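Local structure of short chain dehydrogenase (Salmonella typhi, 3G1T) at residues M224-W229 with M241-Q246; L74-E79 with V127-M132; R94-L99 with L142-G147. The protein probably catalyses an NAD(P)-dependent oxidation or reduction, as an oxidoreductase of the short chain dehydrogenase family with a Rossmann-type fold. One frame throughout, in Å; residues are numbered along the deposited sequence. Where two conformers were deposited one is given.

The three contacts lie in different parts of one Rossmann-type fold. Contacts 1 and 3 both reach its parallel sheet, contact 1 at strand 242-244, outermost within this chain, and contact 3 at strand 97-99 in the middle; their centres are 18 Å apart, yet they touch, CD1 of Y227 lying 3.9 Å from CD2 of L99. Contact 2 lies on the opposite side of the chain's centre from contact 1, with 25 Å between their centres, and faces the second subunit. Contacts 2 and 3 have centres 20 Å apart and nearest atoms about 7 Å apart, without touching; strand 97-99 follows helix 78-91 and precedes helix 116-142. A bound magnesium ion lies about 4 Å from the side chain of D145 in contact 3.

Contact 1: M224-W229 with M241-Q246; sequences MPLYLW and MTFDAQ
W229 of helix 224-231 meets F243 of strand 242-244 in a T-shaped (edge-to-face) aromatic pair. The six-membered ring of W229 presents its edge to one face of F243, the planes standing at 79° and the centroids 5.3 Å apart. The leading atom is CZ3 of W229, 3.7 Å from CZ of F243 and displaced toward the rim of that ring. Large aromatic residues suit the place because the broad rings of W229 and F243 together bridge a helix and a strand whose axes are 10.0 Å apart at closest. L226, nearly one helical turn earlier, packs beside this pair. Its CG is anti to the backbone N (chi1 178°), which sends the branched end toward the strand, where CD2 rests 3.7 Å from CB of F243 and 3.6 Å from the backbone N of A245. The small CB of A245 lets that methyl settle against the chain. On the strand itself, the side chain of D244 leaves its CA away from the helix, and its OD2 is salt-bridged to R158. The side-chain contacts across this joint are apolar and aromatic, with one leucine methyl lying against the strand's backbone, so it depends on shape and dispersion, the positive ring edge of W229 probably being favoured by the pi face of F243.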
loop_
_atom_site.group_PDB
_atom_site.type_symbol
_atom_site.label_atom_id
_atom_site.label_comp_id
_atom_site.label_asym_id
_atom_site.label_seq_id
_atom_site.Cartn_x
_atom_site.Cartn_y
_atom_site.Cartn_z
ATOM N N MET A 224 -7.225 -2.985 25.458
ATOM C CA MET A 224 -7.970 -4.232 25.074
ATOM C C MET A 224 -9.472 -4.096 24.780
ATOM O O MET A 224 -9.961 -4.910 23.984
ATOM C CB MET A 224 -7.735 -5.347 26.104
ATOM C CG MET A 224 -6.336 -6.054 25.905
ATOM S SD MET A 224 -5.948 -6.977 24.372
ATOM C CE MET A 224 -4.919 -5.803 23.473
ATOM N N PRO A 225 -10.189 -3.108 25.363
ATOM C CA PRO A 225 -11.667 -3.099 25.146
ATOM C C PRO A 225 -12.026 -3.119 23.650
ATOM O O PRO A 225 -12.932 -3.870 23.242
ATOM C CB PRO A 225 -12.134 -1.804 25.830
ATOM C CG PRO A 225 -11.155 -1.670 27.008
ATOM C CD PRO A 225 -9.787 -2.199 26.477
ATOM N N LEU A 226 -11.305 -2.352 22.837
ATOM C CA LEU A 226 -11.591 -2.357 21.440
ATOM C C LEU A 226 -11.318 -3.707 20.784
ATOM O O LEU A 226 -12.130 -4.123 19.943
ATOM C CB LEU A 226 -10.803 -1.204 20.740
ATOM C CG LEU A 226 -10.991 -1.131 19.235
ATOM C CD1 LEU A 226 -12.437 -0.657 18.964
ATOM C CD2 LEU A 226 -10.030 -0.077 18.609
ATOM N N TYR A 227 -10.192 -4.366 21.129
ATOM C CA TYR A 227 -9.857 -5.694 20.665
ATOM C C TYR A 227 -10.872 -6.752 20.977
ATOM O O TYR A 227 -11.143 -7.590 20.118
ATOM C CB TYR A 227 -8.465 -6.104 21.224
ATOM C CG TYR A 227 -7.328 -5.359 20.508
ATOM C CD1 TYR A 227 -6.573 -6.007 19.549
ATOM C CD2 TYR A 227 -7.027 -3.990 20.806
ATOM C CE1 TYR A 227 -5.542 -5.374 18.852
ATOM C CE2 TYR A 227 -5.932 -3.352 20.130
ATOM C CZ TYR A 227 -5.230 -4.057 19.181
ATOM O OH TYR A 227 -4.201 -3.507 18.493
ATOM N N LEU A 228 -11.428 -6.692 22.193
ATOM C CA LEU A 228 -12.539 -7.545 22.614
ATOM C C LEU A 228 -13.817 -7.191 21.824
ATOM O O LEU A 228 -14.481 -8.131 21.297
ATOM C CB LEU A 228 -12.880 -7.296 24.125
ATOM C CG LEU A 228 -11.919 -8.109 24.963
ATOM C CD1 LEU A 228 -11.908 -7.507 26.427
ATOM C CD2 LEU A 228 -12.268 -9.682 24.867
ATOM N N TRP A 229 -14.142 -5.890 21.722
ATOM C CA TRP A 229 -15.402 -5.471 21.039
ATOM C C TRP A 229 -15.449 -5.976 19.588
ATOM O O TRP A 229 -16.463 -6.546 19.146
ATOM C CB TRP A 229 -15.469 -3.961 21.082
ATOM C CG TRP A 229 -16.729 -3.449 20.443
ATOM C CD1 TRP A 229 -18.010 -3.487 20.972
ATOM C CD2 TRP A 229 -16.821 -2.806 19.187
ATOM N NE1 TRP A 229 -18.902 -2.888 20.084
ATOM C CE2 TRP A 229 -18.203 -2.493 18.970
ATOM C CE3 TRP A 229 -15.873 -2.462 18.215
ATOM C CZ2 TRP A 229 -18.644 -1.806 17.827
ATOM C CZ3 TRP A 229 -16.307 -1.818 17.060
ATOM C CH2 TRP A 229 -17.699 -1.508 16.877
ATOM N N MET A 241 -14.457 -0.524 8.483
ATOM C CA MET A 241 -14.124 0.674 9.277
ATOM C C MET A 241 -12.716 0.554 9.864
ATOM O O MET A 241 -12.213 -0.539 10.003
ATOM C CB MET A 241 -15.128 0.878 10.424
ATOM C CG MET A 241 -16.561 1.163 9.924
ATOM S SD MET A 241 -17.887 1.237 11.146
ATOM C CE MET A 241 -17.412 2.601 12.200
ATOM N N THR A 242 -12.150 1.690 10.249
ATOM C CA THR A 242 -10.850 1.670 10.911
ATOM C C THR A 242 -11.019 2.430 12.231
ATOM O O THR A 242 -11.545 3.540 12.255
ATOM C CB THR A 242 -9.731 2.221 9.918
ATOM O OG1 THR A 242 -8.452 2.153 10.658
ATOM C CG2 THR A 242 -10.034 3.622 9.435
ATOM N N PHE A 243 -10.691 1.753 13.342
ATOM C CA PHE A 243 -10.958 2.236 14.692
ATOM C C PHE A 243 -9.702 2.624 15.425
ATOM O O PHE A 243 -8.687 1.913 15.366
ATOM C CB PHE A 243 -11.655 1.181 15.543
ATOM C CG PHE A 243 -13.027 0.738 14.968
ATOM C CD1 PHE A 243 -14.184 1.472 15.285
ATOM C CD2 PHE A 243 -13.108 -0.380 14.126
ATOM C CE1 PHE A 243 -15.476 1.037 14.786
ATOM C CE2 PHE A 243 -14.374 -0.774 13.552
ATOM C CZ PHE A 243 -15.520 -0.105 13.912
ATOM N N ASP A 244 -9.781 3.738 16.150
ATOM C CA ASP A 244 -8.680 4.130 17.057
ATOM C C ASP A 244 -8.904 3.635 18.485
ATOM O O ASP A 244 -9.946 3.904 19.086
ATOM C CB ASP A 244 -8.530 5.632 17.136
ATOM C CG ASP A 244 -7.909 6.242 15.878
ATOM O OD1 ASP A 244 -7.845 7.496 15.818
ATOM O OD2 ASP A 244 -7.469 5.525 14.978
ATOM N N ALA A 245 -7.984 2.823 18.950
ATOM C CA ALA A 245 -7.962 2.404 20.381
ATOM C C ALA A 245 -7.877 3.594 21.362
ATOM O O ALA A 245 -8.408 3.516 22.493
ATOM C CB ALA A 245 -6.839 1.407 20.608
ATOM N N GLN A 246 -7.216 4.665 20.948
ATOM C CA GLN A 246 -7.056 5.824 21.778
ATOM C C GLN A 246 -7.362 7.090 20.955
ATOM O O GLN A 246 -6.452 7.689 20.365
ATOM C CB GLN A 246 -5.608 5.875 22.316
ATOM C CG GLN A 246 -5.051 4.554 22.942
ATOM C CD GLN A 246 -3.587 4.699 23.275
ATOM O OE1 GLN A 246 -2.752 4.056 22.667
ATOM N NE2 GLN A 246 -3.268 5.622 24.170
#

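Contact 2: L74-E79 with V127-M132; sequences LTCTAE and VNATFM
M132 reaches from helix 116-142 to the chain leading into helix 78-91, and its thioether supplies the closest part of the contact. SD lies 3.6 Å from the backbone N of A78, while CE ends 3.7 Å from the carbonyl O of C76. The chain is nearly straight at chi2 (-171°) and then bends at chi3 (-65°), which turns the terminal methyl back along the segment 74-79 toward C76. Methionine suits this place because a flexible, unbranched chain can follow an irregular backbone, and A78 opposite it is small enough to let the sulfur approach, its CB 4.0 Å from SD. Next to this, SG of C76 packs against CB of A129 at 4.0 Å; the alanine's short side chain keeps the helix surface low beneath the thiol. C81, in the first turn of helix 78-91, touches both C76 and M132 and joins the two parts of the packing.

Both helices belong to one of the two helical layers that flank the parallel sheet of the Rossmann-type fold, and here the start of one is laid against the middle of the other. T77 is the N-cap of helix 78-91, its OG1 accepting from the backbone N of E80.

T77 also marks the loose side: it is exposed, its CB points away from 127-132, and it adds little to the packing. A78 is instead partly covered by P116 of the second subunit. Earlier in the helix that carries M132, F131 stacks on W119 of the second subunit, and OD1 of N128 accepts a hydrogen bond from NE1 of that same tryptophan.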
loop_
_atom_site.group_PDB
_atom_site.type_symbol
_atom_site.label_atom_id
_atom_site.label_comp_id
_atom_site.label_asym_id
_atom_site.label_seq_id
_atom_site.Cartn_x
_atom_site.Cartn_y
_atom_site.Cartn_z
ATOM N N LEU A 74 8.046 -12.956 6.728
ATOM C CA LEU A 74 9.084 -12.422 5.794
ATOM C C LEU A 74 9.408 -13.360 4.676
ATOM O O LEU A 74 9.685 -12.923 3.559
ATOM C CB LEU A 74 10.359 -11.999 6.530
ATOM C CG LEU A 74 11.438 -11.255 5.744
ATOM C CD1 LEU A 74 10.881 -9.996 5.056
ATOM C CD2 LEU A 74 12.728 -10.933 6.661
ATOM N N THR A 75 9.401 -14.664 4.973
ATOM C CA THR A 75 9.902 -15.658 4.019
ATOM C C THR A 75 8.818 -16.637 3.560
ATOM O O THR A 75 9.054 -17.431 2.656
ATOM C CB THR A 75 11.088 -16.486 4.587
ATOM O OG1 THR A 75 10.622 -17.308 5.647
ATOM C CG2 THR A 75 12.266 -15.614 5.069
ATOM N N CYS A 76 7.632 -16.569 4.154
ATOM C CA CYS A 76 6.626 -17.600 3.857
ATOM C C CYS A 76 6.074 -17.531 2.425
ATOM O O CYS A 76 5.997 -16.455 1.808
ATOM C CB CYS A 76 5.473 -17.633 4.877
ATOM S SG CYS A 76 4.327 -16.225 4.736
ATOM N N THR A 77 5.726 -18.721 1.922
ATOM C CA THR A 77 5.114 -18.915 0.611
ATOM C C THR A 77 3.617 -19.080 0.737
ATOM O O THR A 77 3.115 -19.406 1.805
ATOM C CB THR A 77 5.717 -20.186 -0.098
ATOM O OG1 THR A 77 5.304 -21.386 0.594
ATOM C CG2 THR A 77 7.316 -20.108 -0.131
ATOM N N ALA A 78 2.896 -18.842 -0.347
ATOM C CA ALA A 78 1.464 -19.189 -0.423
ATOM C C ALA A 78 1.182 -20.633 0.101
ATOM O O ALA A 78 0.279 -20.845 0.910
ATOM C CB ALA A 78 0.972 -19.019 -1.866
ATOM N N GLU A 79 1.963 -21.609 -0.349
ATOM C CA GLU A 79 1.817 -23.032 0.083
ATOM C C GLU A 79 2.037 -23.212 1.594
ATOM O O GLU A 79 1.321 -23.975 2.249
ATOM C CB GLU A 79 2.795 -23.903 -0.712
ATOM C CG GLU A 79 2.694 -25.413 -0.483
ATOM C CD GLU A 79 1.282 -25.978 -0.696
ATOM O OE1 GLU A 79 0.529 -25.470 -1.570
ATOM O OE2 GLU A 79 0.929 -26.954 0.014
ATOM N N VAL A 127 2.165 -6.358 4.020
ATOM C CA VAL A 127 1.144 -6.448 2.989
ATOM C C VAL A 127 1.045 -7.838 2.328
ATOM O O VAL A 127 -0.030 -8.497 2.346
ATOM C CB VAL A 127 1.333 -5.388 1.876
ATOM C CG1 VAL A 127 0.128 -5.396 0.879
ATOM C CG2 VAL A 127 1.429 -4.007 2.467
ATOM N N ASN A 128 2.112 -8.302 1.721
ATOM C CA ASN A 128 1.914 -9.514 0.878
ATOM C C ASN A 128 1.716 -10.804 1.651
ATOM O O ASN A 128 0.912 -11.664 1.264
ATOM C CB ASN A 128 3.082 -9.708 -0.098
ATOM C CG ASN A 128 3.318 -8.490 -0.983
ATOM O OD1 ASN A 128 2.411 -7.762 -1.284
ATOM N ND2 ASN A 128 4.600 -8.233 -1.335
ATOM N N ALA A 129 2.481 -11.003 2.724
ATOM C CA ALA A 129 2.284 -12.196 3.518
ATOM C C ALA A 129 1.008 -12.138 4.356
ATOM O O ALA A 129 0.377 -13.137 4.607
ATOM C CB ALA A 129 3.468 -12.358 4.434
ATOM N N THR A 130 0.615 -10.943 4.797
ATOM C CA THR A 130 -0.587 -10.793 5.561
ATOM C C THR A 130 -1.767 -11.103 4.601
ATOM O O THR A 130 -2.706 -11.781 4.972
ATOM C CB THR A 130 -0.640 -9.357 6.161
ATOM O OG1 THR A 130 0.422 -9.212 7.121
ATOM C CG2 THR A 130 -1.950 -9.099 6.825
ATOM N N PHE A 131 -1.675 -10.643 3.356
ATOM C CA PHE A 131 -2.642 -11.065 2.329
ATOM C C PHE A 131 -2.675 -12.571 2.091
ATOM O O PHE A 131 -3.731 -13.181 2.106
ATOM C CB PHE A 131 -2.366 -10.330 0.956
ATOM C CG PHE A 131 -2.853 -11.113 -0.260
ATOM C CD1 PHE A 131 -4.220 -11.291 -0.460
ATOM C CD2 PHE A 131 -1.929 -11.681 -1.161
ATOM C CE1 PHE A 131 -4.678 -12.021 -1.569
ATOM C CE2 PHE A 131 -2.386 -12.430 -2.346
ATOM C CZ PHE A 131 -3.818 -12.585 -2.491
ATOM N N MET A 132 -1.523 -13.172 1.847
ATOM C CA MET A 132 -1.449 -14.613 1.575
ATOM C C MET A 132 -2.066 -15.463 2.701
ATOM O O MET A 132 -2.829 -16.425 2.434
ATOM C CB MET A 132 -0.021 -15.020 1.349
ATOM C CG MET A 132 0.483 -14.701 -0.137
ATOM S SD MET A 132 2.102 -15.370 -0.656
ATOM C CE MET A 132 3.185 -14.477 0.464
#

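Contact 3: R94-L99 with L142-G147; sequences RLDGVL and LKSDAG
D96 and S144 are joined by a hydrogen bond in which OG of S144 donates to OD1 of D96 over 2.7 Å. The serine is turned with OG anti to its backbone N (chi1 -180°), and the carboxylate oxygen receives it on its anti lone pair, the side away from OD2. The same OG accepts from the backbone N of A146 at 3.1 Å, forming an ST turn, so one hydroxyl both folds its own loop and ties it to D96. A serine is well suited here, being small enough for its CB to sit 3.4 Å from the carbonyl O of L95 while its OG donates and accepts.

The other oxygen of D96 faces R94. NE of R94 makes a salt bridge to OD2 of D96 at 2.7 Å, with an N-H...O angle of 158°; OD2 receives the N-H on its syn lone pair, close to the guanidinium plane. OD2 also accepts from the backbone N of I16, so several bonds fix the rotation of the carboxylate. At its base R94 packs alkyl to alkyl, CB against CB of K143 at 3.8 Å, before the two charged ends diverge.

D145 brings a second carboxylate up to D96, the two OD1 atoms being 4.1 Å apart. A water donates to both at 2.7 Å, and D145 forms a salt bridge with R15; together these probably offset much of the repulsion.

G147, lacking a side chain, brings its CA within 3.5 Å of the carbonyl O of D96 in a CA-H...O contact. The loop 142-147 thus passes from the end of helix 116-142 into strand 147-152 beside the entry to strand 97-99, its neighbour in the parallel sheet, while L95 packs on L137, L140 and L141 of that helix.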
loop_
_atom_site.group_PDB
_atom_site.type_symbol
_atom_site.label_atom_id
_atom_site.label_comp_id
_atom_site.label_asym_id
_atom_site.label_seq_id
_atom_site.Cartn_x
_atom_site.Cartn_y
_atom_site.Cartn_z
ATOM N N ARG A 94 -13.960 -24.275 12.127
ATOM C CA ARG A 94 -14.208 -22.907 11.729
ATOM C C ARG A 94 -13.086 -22.027 12.359
ATOM O O ARG A 94 -12.335 -22.439 13.260
ATOM C CB ARG A 94 -15.557 -22.412 12.264
ATOM C CG ARG A 94 -15.606 -22.281 13.820
ATOM C CD ARG A 94 -17.010 -21.863 14.314
ATOM N NE ARG A 94 -16.907 -21.859 15.789
ATOM C CZ ARG A 94 -17.183 -22.906 16.568
ATOM N NH1 ARG A 94 -17.584 -24.103 16.052
ATOM N NH2 ARG A 94 -16.966 -22.810 17.874
ATOM N N LEU A 95 -12.934 -20.839 11.797
ATOM C CA LEU A 95 -12.342 -19.758 12.562
ATOM C C LEU A 95 -13.445 -18.727 12.800
ATOM O O LEU A 95 -14.026 -18.150 11.819
ATOM C CB LEU A 95 -11.207 -19.066 11.829
ATOM C CG LEU A 95 -9.907 -19.901 11.745
ATOM C CD1 LEU A 95 -8.871 -19.316 10.775
ATOM C CD2 LEU A 95 -9.267 -19.912 13.196
ATOM N N ASP A 96 -13.599 -18.340 14.040
ATOM C CA ASP A 96 -14.422 -17.188 14.366
ATOM C C ASP A 96 -13.736 -15.825 14.271
ATOM O O ASP A 96 -14.418 -14.818 14.183
ATOM C CB ASP A 96 -15.032 -17.396 15.778
ATOM C CG ASP A 96 -16.004 -18.591 15.784
ATOM O OD1 ASP A 96 -16.987 -18.630 15.011
ATOM O OD2 ASP A 96 -15.703 -19.580 16.472
ATOM N N GLY A 97 -12.392 -15.812 14.298
ATOM C CA GLY A 97 -11.709 -14.512 14.226
ATOM C C GLY A 97 -10.296 -14.784 13.795
ATOM O O GLY A 97 -9.735 -15.864 14.026
ATOM N N VAL A 98 -9.748 -13.732 13.200
ATOM C CA VAL A 98 -8.295 -13.613 12.809
ATOM C C VAL A 98 -7.886 -12.215 13.121
ATOM O O VAL A 98 -8.479 -11.230 12.616
ATOM C CB VAL A 98 -8.104 -13.920 11.312
ATOM C CG1 VAL A 98 -6.656 -13.650 10.919
ATOM C CG2 VAL A 98 -8.396 -15.416 11.046
ATOM N N LEU A 99 -6.892 -12.081 14.039
ATOM C CA LEU A 99 -6.370 -10.775 14.382
ATOM C C LEU A 99 -4.943 -10.784 13.878
ATOM O O LEU A 99 -4.091 -11.576 14.330
ATOM C CB LEU A 99 -6.405 -10.636 15.910
ATOM C CG LEU A 99 -5.705 -9.389 16.443
ATOM C CD1 LEU A 99 -6.238 -8.096 15.885
ATOM C CD2 LEU A 99 -5.694 -9.429 17.964
ATOM N N LEU A 142 -15.402 -18.187 6.807
ATOM C CA LEU A 142 -16.799 -18.242 6.343
ATOM C C LEU A 142 -17.671 -19.314 7.005
ATOM O O LEU A 142 -18.909 -19.289 6.920
ATOM C CB LEU A 142 -16.846 -18.338 4.840
ATOM C CG LEU A 142 -16.507 -17.038 4.093
ATOM C CD1 LEU A 142 -16.205 -17.526 2.644
ATOM C CD2 LEU A 142 -17.571 -15.969 4.161
ATOM N N LYS A 143 -17.031 -20.285 7.652
ATOM C CA LYS A 143 -17.751 -21.271 8.465
ATOM C C LYS A 143 -18.281 -20.695 9.797
ATOM O O LYS A 143 -19.129 -21.348 10.468
ATOM C CB LYS A 143 -16.859 -22.499 8.736
ATOM C CG LYS A 143 -16.352 -23.346 7.534
ATOM C CD LYS A 143 -17.476 -23.875 6.634
ATOM C CE LYS A 143 -17.776 -25.330 6.859
ATOM N NZ LYS A 143 -18.892 -25.763 5.899
ATOM N N SER A 144 -17.777 -19.521 10.234
ATOM C CA SER A 144 -18.300 -18.864 11.450
ATOM C C SER A 144 -19.755 -18.326 11.279
ATOM O O SER A 144 -20.130 -17.881 10.174
ATOM C CB SER A 144 -17.403 -17.683 11.893
ATOM O OG SER A 144 -17.882 -17.024 13.078
ATOM N N ASP A 145 -20.545 -18.281 12.366
ATOM C CA ASP A 145 -21.891 -17.628 12.298
ATOM C C ASP A 145 -21.733 -16.091 12.220
ATOM O O ASP A 145 -22.630 -15.349 11.860
ATOM C CB ASP A 145 -22.736 -17.972 13.573
ATOM C CG ASP A 145 -22.177 -17.324 14.866
ATOM O OD1 ASP A 145 -20.937 -17.501 15.140
ATOM O OD2 ASP A 145 -22.915 -16.564 15.602
ATOM N N ALA A 146 -20.560 -15.593 12.593
ATOM C CA ALA A 146 -20.295 -14.169 12.528
ATOM C C ALA A 146 -18.759 -13.942 12.619
ATOM O O ALA A 146 -18.223 -13.503 13.643
ATOM C CB ALA A 146 -21.049 -13.449 13.651
ATOM N N GLY A 147 -18.075 -14.218 11.527
ATOM C CA GLY A 147 -16.576 -14.212 11.520
ATOM C C GLY A 147 -16.081 -12.768 11.585
ATOM O O GLY A 147 -16.745 -11.819 11.131
HETATM O O HOH W 1 -19.390 -19.773 15.099
#